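Local atomic coordinates of USG-1 protein homolog (Pseudomonas aeruginosa, PDB entry 2HJS), a protein that probably acts as an NAD- or NADP-dependent oxidoreductase on aldehydes, as in the aspartate-semialdehyde dehydrogenase family, and forms dimers. Residues Leu156-Leu165 with Thr236-Ser247; Ala288-Val299 with Asn310-Lys320. All coordinates share one frame; numbering follows the deposited sequence.

Contact 1. Residues Leu156-Leu165 with Thr236-Ser247; sequences LTACLSVSSL and TCIQAPVFFGDS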
loop_
_atom_site.group_PDB
_atom_site.type_symbol
_atom_site.label_atom_id
_atom_site.label_comp_id
_atom_site.label_asym_id
_atom_site.label_seq_id
_atom_site.Cartn_x
_atom_site.Cartn_y
_atom_site.Cartn_z
ATOM N N LEU A 156 7.523 -0.529 7.700
ATOM C CA LEU A 156 6.125 -0.136 7.661
ATOM C C LEU A 156 5.781 0.507 6.324
ATOM O O LEU A 156 6.431 1.458 5.897
ATOM C CB LEU A 156 5.806 0.824 8.805
ATOM C CG LEU A 156 4.467 1.568 8.772
ATOM C CD1 LEU A 156 3.247 0.614 8.951
ATOM C CD2 LEU A 156 4.471 2.647 9.849
ATOM N N THR A 157 4.763 -0.032 5.655
ATOM C CA THR A 157 4.128 0.665 4.544
ATOM C C THR A 157 2.711 1.004 5.004
ATOM O O THR A 157 1.885 0.116 5.184
ATOM C CB THR A 157 4.054 -0.190 3.270
ATOM O OG1 THR A 157 5.374 -0.587 2.887
ATOM C CG2 THR A 157 3.413 0.597 2.122
ATOM N N ALA A 158 2.430 2.283 5.186
ATOM C CA ALA A 158 1.134 2.695 5.681
ATOM C C ALA A 158 0.297 3.246 4.547
ATOM O O ALA A 158 0.730 4.171 3.864
ATOM C CB ALA A 158 1.308 3.751 6.777
ATOM N N CYS A 159 -0.877 2.670 4.324
ATOM C CA CYS A 159 -1.811 3.172 3.310
ATOM C C CYS A 159 -2.877 3.987 4.002
ATOM O O CYS A 159 -3.724 3.441 4.734
ATOM C CB CYS A 159 -2.435 2.029 2.531
ATOM S SG CYS A 159 -1.165 1.040 1.666
ATOM N N LEU A 160 -2.807 5.298 3.801
ATOM C CA LEU A 160 -3.619 6.244 4.546
ATOM C C LEU A 160 -4.875 6.569 3.742
ATOM O O LEU A 160 -4.804 6.741 2.529
ATOM C CB LEU A 160 -2.818 7.534 4.804
ATOM C CG LEU A 160 -1.971 7.627 6.084
ATOM C CD1 LEU A 160 -1.008 6.524 6.213
ATOM C CD2 LEU A 160 -1.211 8.978 6.180
ATOM N N SER A 161 -6.008 6.652 4.424
ATOM C CA SER A 161 -7.256 7.132 3.815
ATOM C C SER A 161 -7.234 8.659 3.708
ATOM O O SER A 161 -6.427 9.315 4.379
ATOM C CB SER A 161 -8.421 6.739 4.708
ATOM O OG SER A 161 -8.380 7.474 5.923
ATOM N N VAL A 162 -8.123 9.233 2.899
ATOM C CA VAL A 162 -8.184 10.691 2.756
ATOM C C VAL A 162 -8.645 11.438 4.007
ATOM O O VAL A 162 -8.421 12.645 4.115
ATOM C CB VAL A 162 -9.041 11.152 1.541
ATOM C CG1 VAL A 162 -8.342 10.786 0.252
ATOM C CG2 VAL A 162 -10.477 10.604 1.608
ATOM N N SER A 163 -9.314 10.741 4.937
ATOM C CA SER A 163 -9.699 11.371 6.213
ATOM C C SER A 163 -8.455 11.810 7.000
ATOM O O SER A 163 -8.556 12.629 7.885
ATOM C CB SER A 163 -10.553 10.442 7.068
ATOM O OG SER A 163 -9.781 9.325 7.481
ATOM N N SER A 164 -7.279 11.274 6.659
ATOM C CA SER A 164 -6.031 11.728 7.280
ATOM C C SER A 164 -5.756 13.220 6.998
ATOM O O SER A 164 -4.995 13.860 7.720
ATOM C CB SER A 164 -4.857 10.863 6.810
ATOM O OG SER A 164 -4.790 9.622 7.523
ATOM N N LEU A 165 -6.394 13.753 5.955
ATOM C CA LEU A 165 -6.285 15.161 5.553
ATOM C C LEU A 165 -7.499 15.964 6.003
ATOM O O LEU A 165 -7.703 17.101 5.561
ATOM C CB LEU A 165 -6.136 15.287 4.018
ATOM C CG LEU A 165 -5.116 14.361 3.327
ATOM C CD1 LEU A 165 -5.339 14.385 1.838
ATOM C CD2 LEU A 165 -3.681 14.725 3.670
ATOM N N THR A 236 7.022 4.281 5.010
ATOM C CA THR A 236 6.467 4.884 3.827
ATOM C C THR A 236 4.977 5.101 4.064
ATOM O O THR A 236 4.251 4.160 4.409
ATOM C CB THR A 236 6.666 3.970 2.607
ATOM O OG1 THR A 236 8.059 3.642 2.511
ATOM C CG2 THR A 236 6.226 4.664 1.321
ATOM N N CYS A 237 4.520 6.338 3.894
ATOM C CA CYS A 237 3.082 6.607 3.919
ATOM C C CYS A 237 2.572 6.945 2.534
ATOM O O CYS A 237 3.009 7.913 1.904
ATOM C CB CYS A 237 2.724 7.722 4.903
ATOM S SG CYS A 237 3.080 7.241 6.593
ATOM N N ILE A 238 1.614 6.148 2.092
ATOM C CA ILE A 238 1.020 6.266 0.776
ATOM C C ILE A 238 -0.394 6.788 0.977
ATOM O O ILE A 238 -1.031 6.493 1.990
ATOM C CB ILE A 238 0.991 4.861 0.126
ATOM C CG1 ILE A 238 2.396 4.474 -0.296
ATOM C CG2 ILE A 238 0.038 4.763 -1.068
ATOM C CD1 ILE A 238 2.489 2.945 -0.390
ATOM N N GLN A 239 -0.877 7.574 0.023
ATOM C CA GLN A 239 -2.253 8.054 0.071
ATOM C C GLN A 239 -3.150 7.161 -0.801
ATOM O O GLN A 239 -2.956 7.100 -2.018
ATOM C CB GLN A 239 -2.315 9.475 -0.474
ATOM C CG GLN A 239 -3.688 10.079 -0.379
ATOM C CD GLN A 239 -3.874 10.714 0.938
ATOM O OE1 GLN A 239 -3.309 11.781 1.204
ATOM N NE2 GLN A 239 -4.637 10.056 1.816
ATOM N N ALA A 240 -4.123 6.481 -0.192
ATOM C CA ALA A 240 -5.002 5.568 -0.945
ATOM C C ALA A 240 -6.343 6.229 -1.226
ATOM O O ALA A 240 -6.781 7.095 -0.452
ATOM C CB ALA A 240 -5.211 4.254 -0.164
ATOM N N PRO A 241 -7.011 5.836 -2.334
ATOM C CA PRO A 241 -8.331 6.443 -2.543
ATOM C C PRO A 241 -9.393 5.735 -1.672
ATOM O O PRO A 241 -10.270 5.023 -2.181
ATOM C CB PRO A 241 -8.571 6.233 -4.036
ATOM C CG PRO A 241 -7.804 4.931 -4.353
ATOM C CD PRO A 241 -6.654 4.873 -3.398
ATOM N N VAL A 242 -9.264 5.892 -0.353
ATOM C CA VAL A 242 -10.235 5.315 0.583
ATOM C C VAL A 242 -10.655 6.414 1.535
ATOM O O VAL A 242 -9.884 7.340 1.772
ATOM C CB VAL A 242 -9.756 3.956 1.274
ATOM C CG1 VAL A 242 -8.709 3.200 0.438
ATOM C CG2 VAL A 242 -9.327 4.109 2.652
ATOM N N PHE A 243 -11.882 6.365 2.041
ATOM C CA PHE A 243 -12.373 7.487 2.875
ATOM C C PHE A 243 -11.825 7.505 4.300
ATOM O O PHE A 243 -11.285 8.516 4.735
ATOM C CB PHE A 243 -13.897 7.543 2.891
ATOM C CG PHE A 243 -14.492 7.970 1.579
ATOM C CD1 PHE A 243 -15.146 7.054 0.782
ATOM C CD2 PHE A 243 -14.374 9.291 1.138
ATOM C CE1 PHE A 243 -15.707 7.431 -0.452
ATOM C CE2 PHE A 243 -14.922 9.681 -0.101
ATOM C CZ PHE A 243 -15.589 8.748 -0.893
ATOM N N PHE A 244 -11.960 6.377 5.007
ATOM C CA PHE A 244 -11.676 6.295 6.437
ATOM C C PHE A 244 -10.817 5.060 6.781
ATOM O O PHE A 244 -10.993 3.984 6.170
ATOM C CB PHE A 244 -13.001 6.211 7.205
ATOM C CG PHE A 244 -13.950 7.333 6.915
ATOM C CD1 PHE A 244 -15.125 7.101 6.210
ATOM C CD2 PHE A 244 -13.672 8.623 7.353
ATOM C CE1 PHE A 244 -16.016 8.143 5.929
ATOM C CE2 PHE A 244 -14.576 9.693 7.086
ATOM C CZ PHE A 244 -15.729 9.449 6.375
ATOM N N GLY A 245 -9.909 5.211 7.752
ATOM C CA GLY A 245 -9.149 4.083 8.321
ATOM C C GLY A 245 -7.715 4.003 7.838
ATOM O O GLY A 245 -7.421 4.379 6.694
ATOM N N ASP A 246 -6.813 3.544 8.711
ATOM C CA ASP A 246 -5.422 3.261 8.319
ATOM C C ASP A 246 -5.280 1.776 8.018
ATOM O O ASP A 246 -5.814 0.969 8.763
ATOM C CB ASP A 246 -4.461 3.601 9.460
ATOM C CG ASP A 246 -4.433 5.076 9.778
ATOM O OD1 ASP A 246 -4.564 5.931 8.850
ATOM O OD2 ASP A 246 -4.271 5.377 10.975
ATOM N N SER A 247 -4.589 1.426 6.931
ATOM C CA SER A 247 -4.252 0.045 6.593
ATOM C C SER A 247 -2.717 -0.100 6.579
ATOM O O SER A 247 -2.049 0.527 5.770
ATOM C CB SER A 247 -4.815 -0.331 5.209
ATOM O OG SER A 247 -6.221 -0.098 5.156
HETATM O O HOH W 1 8.652 1.472 4.151
HETATM O O HOH W 2 -6.570 2.609 4.687
HETATM O O HOH W 3 -6.071 7.193 7.346
HETATM O O HOH W 4 -3.915 8.388 9.667
#
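A158 and C237 form the middle of a parallel strand pairing whose axes come within 4.7 Å at 24°. Backbone bonds carry it: A158 N donates to T236 O, and A158 O receives I238 N at 2.8 Å with a nearly straight 177° at the hydrogen. L160 continues the pattern, its N reaching I238 O and its O accepting from A240 N. On the strand's other edge the pairing is antiparallel, C159 N and O both bonding to S247, so the strand is flanked by both arms of 236-247. Beyond it, V162 N bonds to V242 O at 2.8 Å and S163 N to F243 O.

Among the side chains, Q239 has CG anti to its backbone N (chi1 -176°) and a bend at chi2; its amide turns back toward the 160-161 backbone, where NE2 makes weak bonds to L160 O and S161 O, while OE1 lies 3.4 Å from L165 CD1. V242 CG2 packs tightly on S161 CB, at 3.5 Å. S161 OG shares a 2.8 Å hydrogen bond with S163 OG, and one water joins S161 OG and S164 OG to D246 OD1.

In the six-stranded sheet, 151-160 lies between 233-239 and 246-254. Helix 133-145 packs on L156, L160 and D246, helix 167-181 on V162 and F243, and T157 OG1 hydrogen-bonds T157 of the second subunit.

Contact 2. Residues Ala288-Val299 with Asn310-Lys320; sequences ALGQDETYVGRV and NLWIVSDNVRK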
loop_
_atom_site.group_PDB
_atom_site.type_symbol
_atom_site.label_atom_id
_atom_site.label_comp_id
_atom_site.label_asym_id
_atom_site.label_seq_id
_atom_site.Cartn_x
_atom_site.Cartn_y
_atom_site.Cartn_z
ATOM N N ALA A 288 -12.879 -2.012 10.603
ATOM C CA ALA A 288 -12.316 -1.003 11.507
ATOM C C ALA A 288 -13.258 0.164 11.810
ATOM O O ALA A 288 -13.362 0.568 12.965
ATOM C CB ALA A 288 -10.969 -0.501 11.006
ATOM N N LEU A 289 -13.956 0.675 10.790
ATOM C CA LEU A 289 -14.694 1.935 10.917
ATOM C C LEU A 289 -15.745 1.901 12.021
ATOM O O LEU A 289 -16.524 0.955 12.100
ATOM C CB LEU A 289 -15.303 2.389 9.572
ATOM C CG LEU A 289 -16.037 3.748 9.697
ATOM C CD1 LEU A 289 -15.056 4.940 9.706
ATOM C CD2 LEU A 289 -17.207 3.976 8.683
ATOM N N GLY A 290 -15.730 2.915 12.889
ATOM C CA GLY A 290 -16.808 3.143 13.857
ATOM C C GLY A 290 -16.696 2.385 15.164
ATOM O O GLY A 290 -17.613 2.419 15.988
ATOM N N GLN A 291 -15.568 1.707 15.374
ATOM C CA GLN A 291 -15.413 0.887 16.573
ATOM C C GLN A 291 -13.988 0.917 17.158
ATOM O O GLN A 291 -13.082 1.522 16.563
ATOM C CB GLN A 291 -15.999 -0.525 16.342
ATOM C CG GLN A 291 -15.337 -1.328 15.219
ATOM C CD GLN A 291 -14.016 -1.830 15.686
ATOM O OE1 GLN A 291 -13.952 -2.641 16.614
ATOM N NE2 GLN A 291 -12.937 -1.317 15.098
ATOM N N ASP A 292 -13.795 0.278 18.311
ATOM C CA ASP A 292 -12.608 0.498 19.138
ATOM C C ASP A 292 -11.447 -0.450 18.884
ATOM O O ASP A 292 -10.327 -0.125 19.250
ATOM C CB ASP A 292 -12.940 0.396 20.628
ATOM C CG ASP A 292 -14.011 1.389 21.082
ATOM O OD1 ASP A 292 -14.399 2.290 20.306
ATOM O OD2 ASP A 292 -14.472 1.255 22.234
ATOM N N GLU A 293 -11.701 -1.625 18.313
ATOM C CA GLU A 293 -10.648 -2.608 18.109
ATOM C C GLU A 293 -9.717 -2.193 16.977
ATOM O O GLU A 293 -10.144 -1.684 15.943
ATOM C CB GLU A 293 -11.232 -3.995 17.778
ATOM C CG GLU A 293 -12.311 -4.482 18.775
ATOM C CD GLU A 293 -11.738 -4.611 20.161
ATOM O OE1 GLU A 293 -10.836 -5.458 20.332
ATOM O OE2 GLU A 293 -12.151 -3.841 21.063
ATOM N N THR A 294 -8.437 -2.440 17.184
ATOM C CA THR A 294 -7.466 -2.416 16.110
ATOM C C THR A 294 -7.361 -3.881 15.644
ATOM O O THR A 294 -7.059 -4.773 16.435
ATOM C CB THR A 294 -6.143 -1.901 16.650
ATOM O OG1 THR A 294 -6.273 -0.503 16.917
ATOM C CG2 THR A 294 -4.999 -2.128 15.684
ATOM N N TYR A 295 -7.639 -4.117 14.372
ATOM C CA TYR A 295 -7.680 -5.475 13.817
ATOM C C TYR A 295 -6.326 -5.863 13.231
ATOM O O TYR A 295 -5.704 -5.059 12.560
ATOM C CB TYR A 295 -8.715 -5.540 12.715
ATOM C CG TYR A 295 -10.132 -5.612 13.192
ATOM C CD1 TYR A 295 -10.808 -6.826 13.192
ATOM C CD2 TYR A 295 -10.810 -4.470 13.652
ATOM C CE1 TYR A 295 -12.130 -6.918 13.618
ATOM C CE2 TYR A 295 -12.139 -4.554 14.096
ATOM C CZ TYR A 295 -12.779 -5.788 14.073
ATOM O OH TYR A 295 -14.083 -5.914 14.489
ATOM N N VAL A 296 -5.874 -7.089 13.493
ATOM C CA VAL A 296 -4.574 -7.534 13.018
ATOM C C VAL A 296 -4.750 -8.892 12.349
ATOM O O VAL A 296 -5.306 -9.795 12.960
ATOM C CB VAL A 296 -3.536 -7.679 14.172
ATOM C CG1 VAL A 296 -2.128 -8.056 13.605
ATOM C CG2 VAL A 296 -3.445 -6.403 14.956
ATOM N N GLY A 297 -4.266 -9.024 11.109
ATOM C CA GLY A 297 -4.283 -10.288 10.394
ATOM C C GLY A 297 -3.040 -10.579 9.566
ATOM O O GLY A 297 -2.041 -9.846 9.634
ATOM N N ARG A 298 -3.116 -11.670 8.797
ATOM C CA ARG A 298 -2.091 -12.124 7.861
ATOM C C ARG A 298 -0.767 -12.381 8.558
ATOM O O ARG A 298 0.291 -12.131 7.990
ATOM C CB ARG A 298 -1.919 -11.161 6.660
ATOM C CG ARG A 298 -3.155 -10.979 5.780
ATOM C CD ARG A 298 -2.758 -10.742 4.338
ATOM N NE ARG A 298 -1.973 -11.863 3.817
ATOM C CZ ARG A 298 -1.155 -11.824 2.777
ATOM N NH1 ARG A 298 -1.019 -10.705 2.072
ATOM N NH2 ARG A 298 -0.490 -12.934 2.420
ATOM N N VAL A 299 -0.834 -12.857 9.801
ATOM C CA VAL A 299 0.373 -13.185 10.557
ATOM C C VAL A 299 1.012 -14.389 9.894
ATOM O O VAL A 299 0.404 -15.441 9.822
ATOM C CB VAL A 299 0.067 -13.482 12.048
ATOM C CG1 VAL A 299 1.344 -14.018 12.783
ATOM C CG2 VAL A 299 -0.484 -12.245 12.739
ATOM N N ASN A 310 5.247 -11.030 9.159
ATOM C CA ASN A 310 4.422 -9.962 8.609
ATOM C C ASN A 310 3.164 -9.816 9.415
ATOM O O ASN A 310 2.677 -10.801 9.942
ATOM C CB ASN A 310 3.999 -10.306 7.193
ATOM C CG ASN A 310 5.144 -10.261 6.231
ATOM O OD1 ASN A 310 5.819 -11.269 6.002
ATOM N ND2 ASN A 310 5.422 -9.073 5.703
ATOM N N LEU A 311 2.655 -8.584 9.501
ATOM C CA LEU A 311 1.370 -8.304 10.123
ATOM C C LEU A 311 0.630 -7.347 9.196
ATOM O O LEU A 311 1.254 -6.524 8.553
ATOM C CB LEU A 311 1.544 -7.561 11.469
ATOM C CG LEU A 311 2.524 -8.051 12.532
ATOM C CD1 LEU A 311 2.653 -6.944 13.546
ATOM C CD2 LEU A 311 1.959 -9.279 13.213
ATOM N N TRP A 312 -0.699 -7.423 9.198
ATOM C CA TRP A 312 -1.545 -6.444 8.524
ATOM C C TRP A 312 -2.455 -5.865 9.589
ATOM O O TRP A 312 -3.060 -6.598 10.345
ATOM C CB TRP A 312 -2.336 -7.126 7.415
ATOM C CG TRP A 312 -3.550 -6.380 6.867
ATOM C CD1 TRP A 312 -4.871 -6.557 7.248
ATOM C CD2 TRP A 312 -3.568 -5.397 5.812
ATOM N NE1 TRP A 312 -5.684 -5.737 6.493
ATOM C CE2 TRP A 312 -4.915 -5.016 5.615
ATOM C CE3 TRP A 312 -2.574 -4.791 5.026
ATOM C CZ2 TRP A 312 -5.301 -4.088 4.635
ATOM C CZ3 TRP A 312 -2.958 -3.853 4.061
ATOM C CH2 TRP A 312 -4.320 -3.523 3.873
ATOM N N ILE A 313 -2.498 -4.540 9.683
ATOM C CA ILE A 313 -3.199 -3.865 10.770
ATOM C C ILE A 313 -4.222 -2.902 10.171
ATOM O O ILE A 313 -3.904 -2.149 9.252
ATOM C CB ILE A 313 -2.204 -3.063 11.656
ATOM C CG1 ILE A 313 -1.074 -3.969 12.173
ATOM C CG2 ILE A 313 -2.965 -2.347 12.802
ATOM C CD1 ILE A 313 0.074 -3.198 12.848
ATOM N N VAL A 314 -5.461 -2.944 10.648
ATOM C CA VAL A 314 -6.415 -1.919 10.230
ATOM C C VAL A 314 -7.078 -1.328 11.447
ATOM O O VAL A 314 -7.405 -2.035 12.403
ATOM C CB VAL A 314 -7.468 -2.390 9.141
ATOM C CG1 VAL A 314 -6.762 -2.793 7.771
ATOM C CG2 VAL A 314 -8.387 -3.477 9.641
ATOM N N SER A 315 -7.253 -0.019 11.414
ATOM C CA SER A 315 -7.819 0.701 12.553
ATOM C C SER A 315 -8.498 1.973 12.078
ATOM O O SER A 315 -8.124 2.545 11.030
ATOM C CB SER A 315 -6.698 1.091 13.516
ATOM O OG SER A 315 -7.225 1.311 14.828
ATOM N N ASP A 316 -9.475 2.409 12.856
ATOM C CA ASP A 316 -10.151 3.681 12.648
ATOM C C ASP A 316 -9.228 4.813 13.143
ATOM O O ASP A 316 -9.078 5.036 14.352
ATOM C CB ASP A 316 -11.506 3.674 13.384
ATOM C CG ASP A 316 -12.336 4.915 13.113
ATOM O OD1 ASP A 316 -11.744 5.986 12.800
ATOM O OD2 ASP A 316 -13.587 4.822 13.234
ATOM N N ASN A 317 -8.589 5.504 12.194
ATOM C CA ASN A 317 -7.656 6.581 12.513
ATOM C C ASN A 317 -8.289 7.712 13.324
ATOM O O ASN A 317 -7.641 8.307 14.168
ATOM C CB ASN A 317 -7.020 7.133 11.226
ATOM C CG ASN A 317 -8.052 7.613 10.223
ATOM O OD1 ASN A 317 -8.984 6.884 9.857
ATOM N ND2 ASN A 317 -7.906 8.863 9.795
ATOM N N VAL A 318 -9.565 7.988 13.096
ATOM C CA VAL A 318 -10.232 9.061 13.822
ATOM C C VAL A 318 -10.664 8.665 15.248
ATOM O O VAL A 318 -10.227 9.273 16.233
ATOM C CB VAL A 318 -11.408 9.626 13.009
ATOM C CG1 VAL A 318 -12.222 10.639 13.845
ATOM C CG2 VAL A 318 -10.867 10.288 11.720
ATOM N N ARG A 319 -11.517 7.647 15.334
ATOM C CA ARG A 319 -12.091 7.193 16.594
ATOM C C ARG A 319 -11.046 6.503 17.479
ATOM O O ARG A 319 -10.984 6.785 18.673
ATOM C CB ARG A 319 -13.239 6.228 16.321
ATOM C CG ARG A 319 -13.936 5.728 17.598
ATOM C CD ARG A 319 -14.865 4.561 17.294
ATOM N NE ARG A 319 -15.419 3.977 18.518
ATOM C CZ ARG A 319 -16.484 4.445 19.181
ATOM N NH1 ARG A 319 -17.137 5.511 18.739
ATOM N NH2 ARG A 319 -16.896 3.842 20.297
ATOM N N LYS A 320 -10.257 5.590 16.890
ATOM C CA LYS A 320 -9.343 4.750 17.659
ATOM C C LYS A 320 -7.913 5.321 17.766
ATOM O O LYS A 320 -7.479 5.665 18.850
ATOM C CB LYS A 320 -9.311 3.307 17.120
ATOM C CG LYS A 320 -8.195 2.432 17.751
ATOM C CD LYS A 320 -8.384 2.327 19.308
ATOM C CE LYS A 320 -7.409 1.348 19.961
ATOM N NZ LYS A 320 -7.657 -0.092 19.648
HETATM O O HOH W 5 -10.640 0.926 15.102
#
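The R319 guanidinium has G290 O over one face, 3.6 Å above the plane and offset toward the rim, and the D292 carboxylate at its edge. The two planes lie only 13° apart, and NE and NH2 grip the same oxygen: D292 OD1 is 2.7 Å from R319 NE and 2.9 Å from R319 NH2. An extended chain from CG to NE carries the group there, R319 CD passing 3.5 Å from Q291 N. At the Y295 ring edge lie Q291 CD, in plane, and V314 O, near it.

The Q291 amide ties its own loop together, NE2 donating to both A288 O and E293 O. D316 serves two segments: OD2 accepts G290 N at 2.9 Å on its anti side, while OD1 caps helix 317-336 by receiving R319 N from above the carboxylate plane. K320, bent at chi2 and chi4, brings NZ 2.7 Å from D292 O and also to T294 OG1, which S315 OG approaches as donor.

Farther along, the antiparallel hairpin pairs Y295 with V314 and G297 with W312 through two backbone bonds each; between them V296 faces I313 in a non-hydrogen-bonded pair.

Chemically, loop 289-293 is held to the helix start by one salt bridge and by charged side chains bonding backbone groups. E28 also pairs with R319; E140 of helix 133-145 takes both K320 and T294 OG1, so both cations are probably well compensated.

Both contacts belong to one mixed sheet in the dimerisation domain, joined where strands 246-254 and 308-315 run side by side: D246 N probably bonds S315 O at 2.8 Å, and G245 N probably bonds N317 OD1. Both are largely buried, contact 1 more so; their exposed margins meet where F244 packs on L289, and G290 extends that of contact 2. Contact 1 includes an outer parallel strand, its loops joined by backbone bonds, serine hydroxyls and water; contact 2 is a hairpin in which the loop leading into the first strand is joined to the helix following the second by a salt bridge and lysine. Each reaches the second subunit, through T157 and through R298, which salt-bridges E215 there.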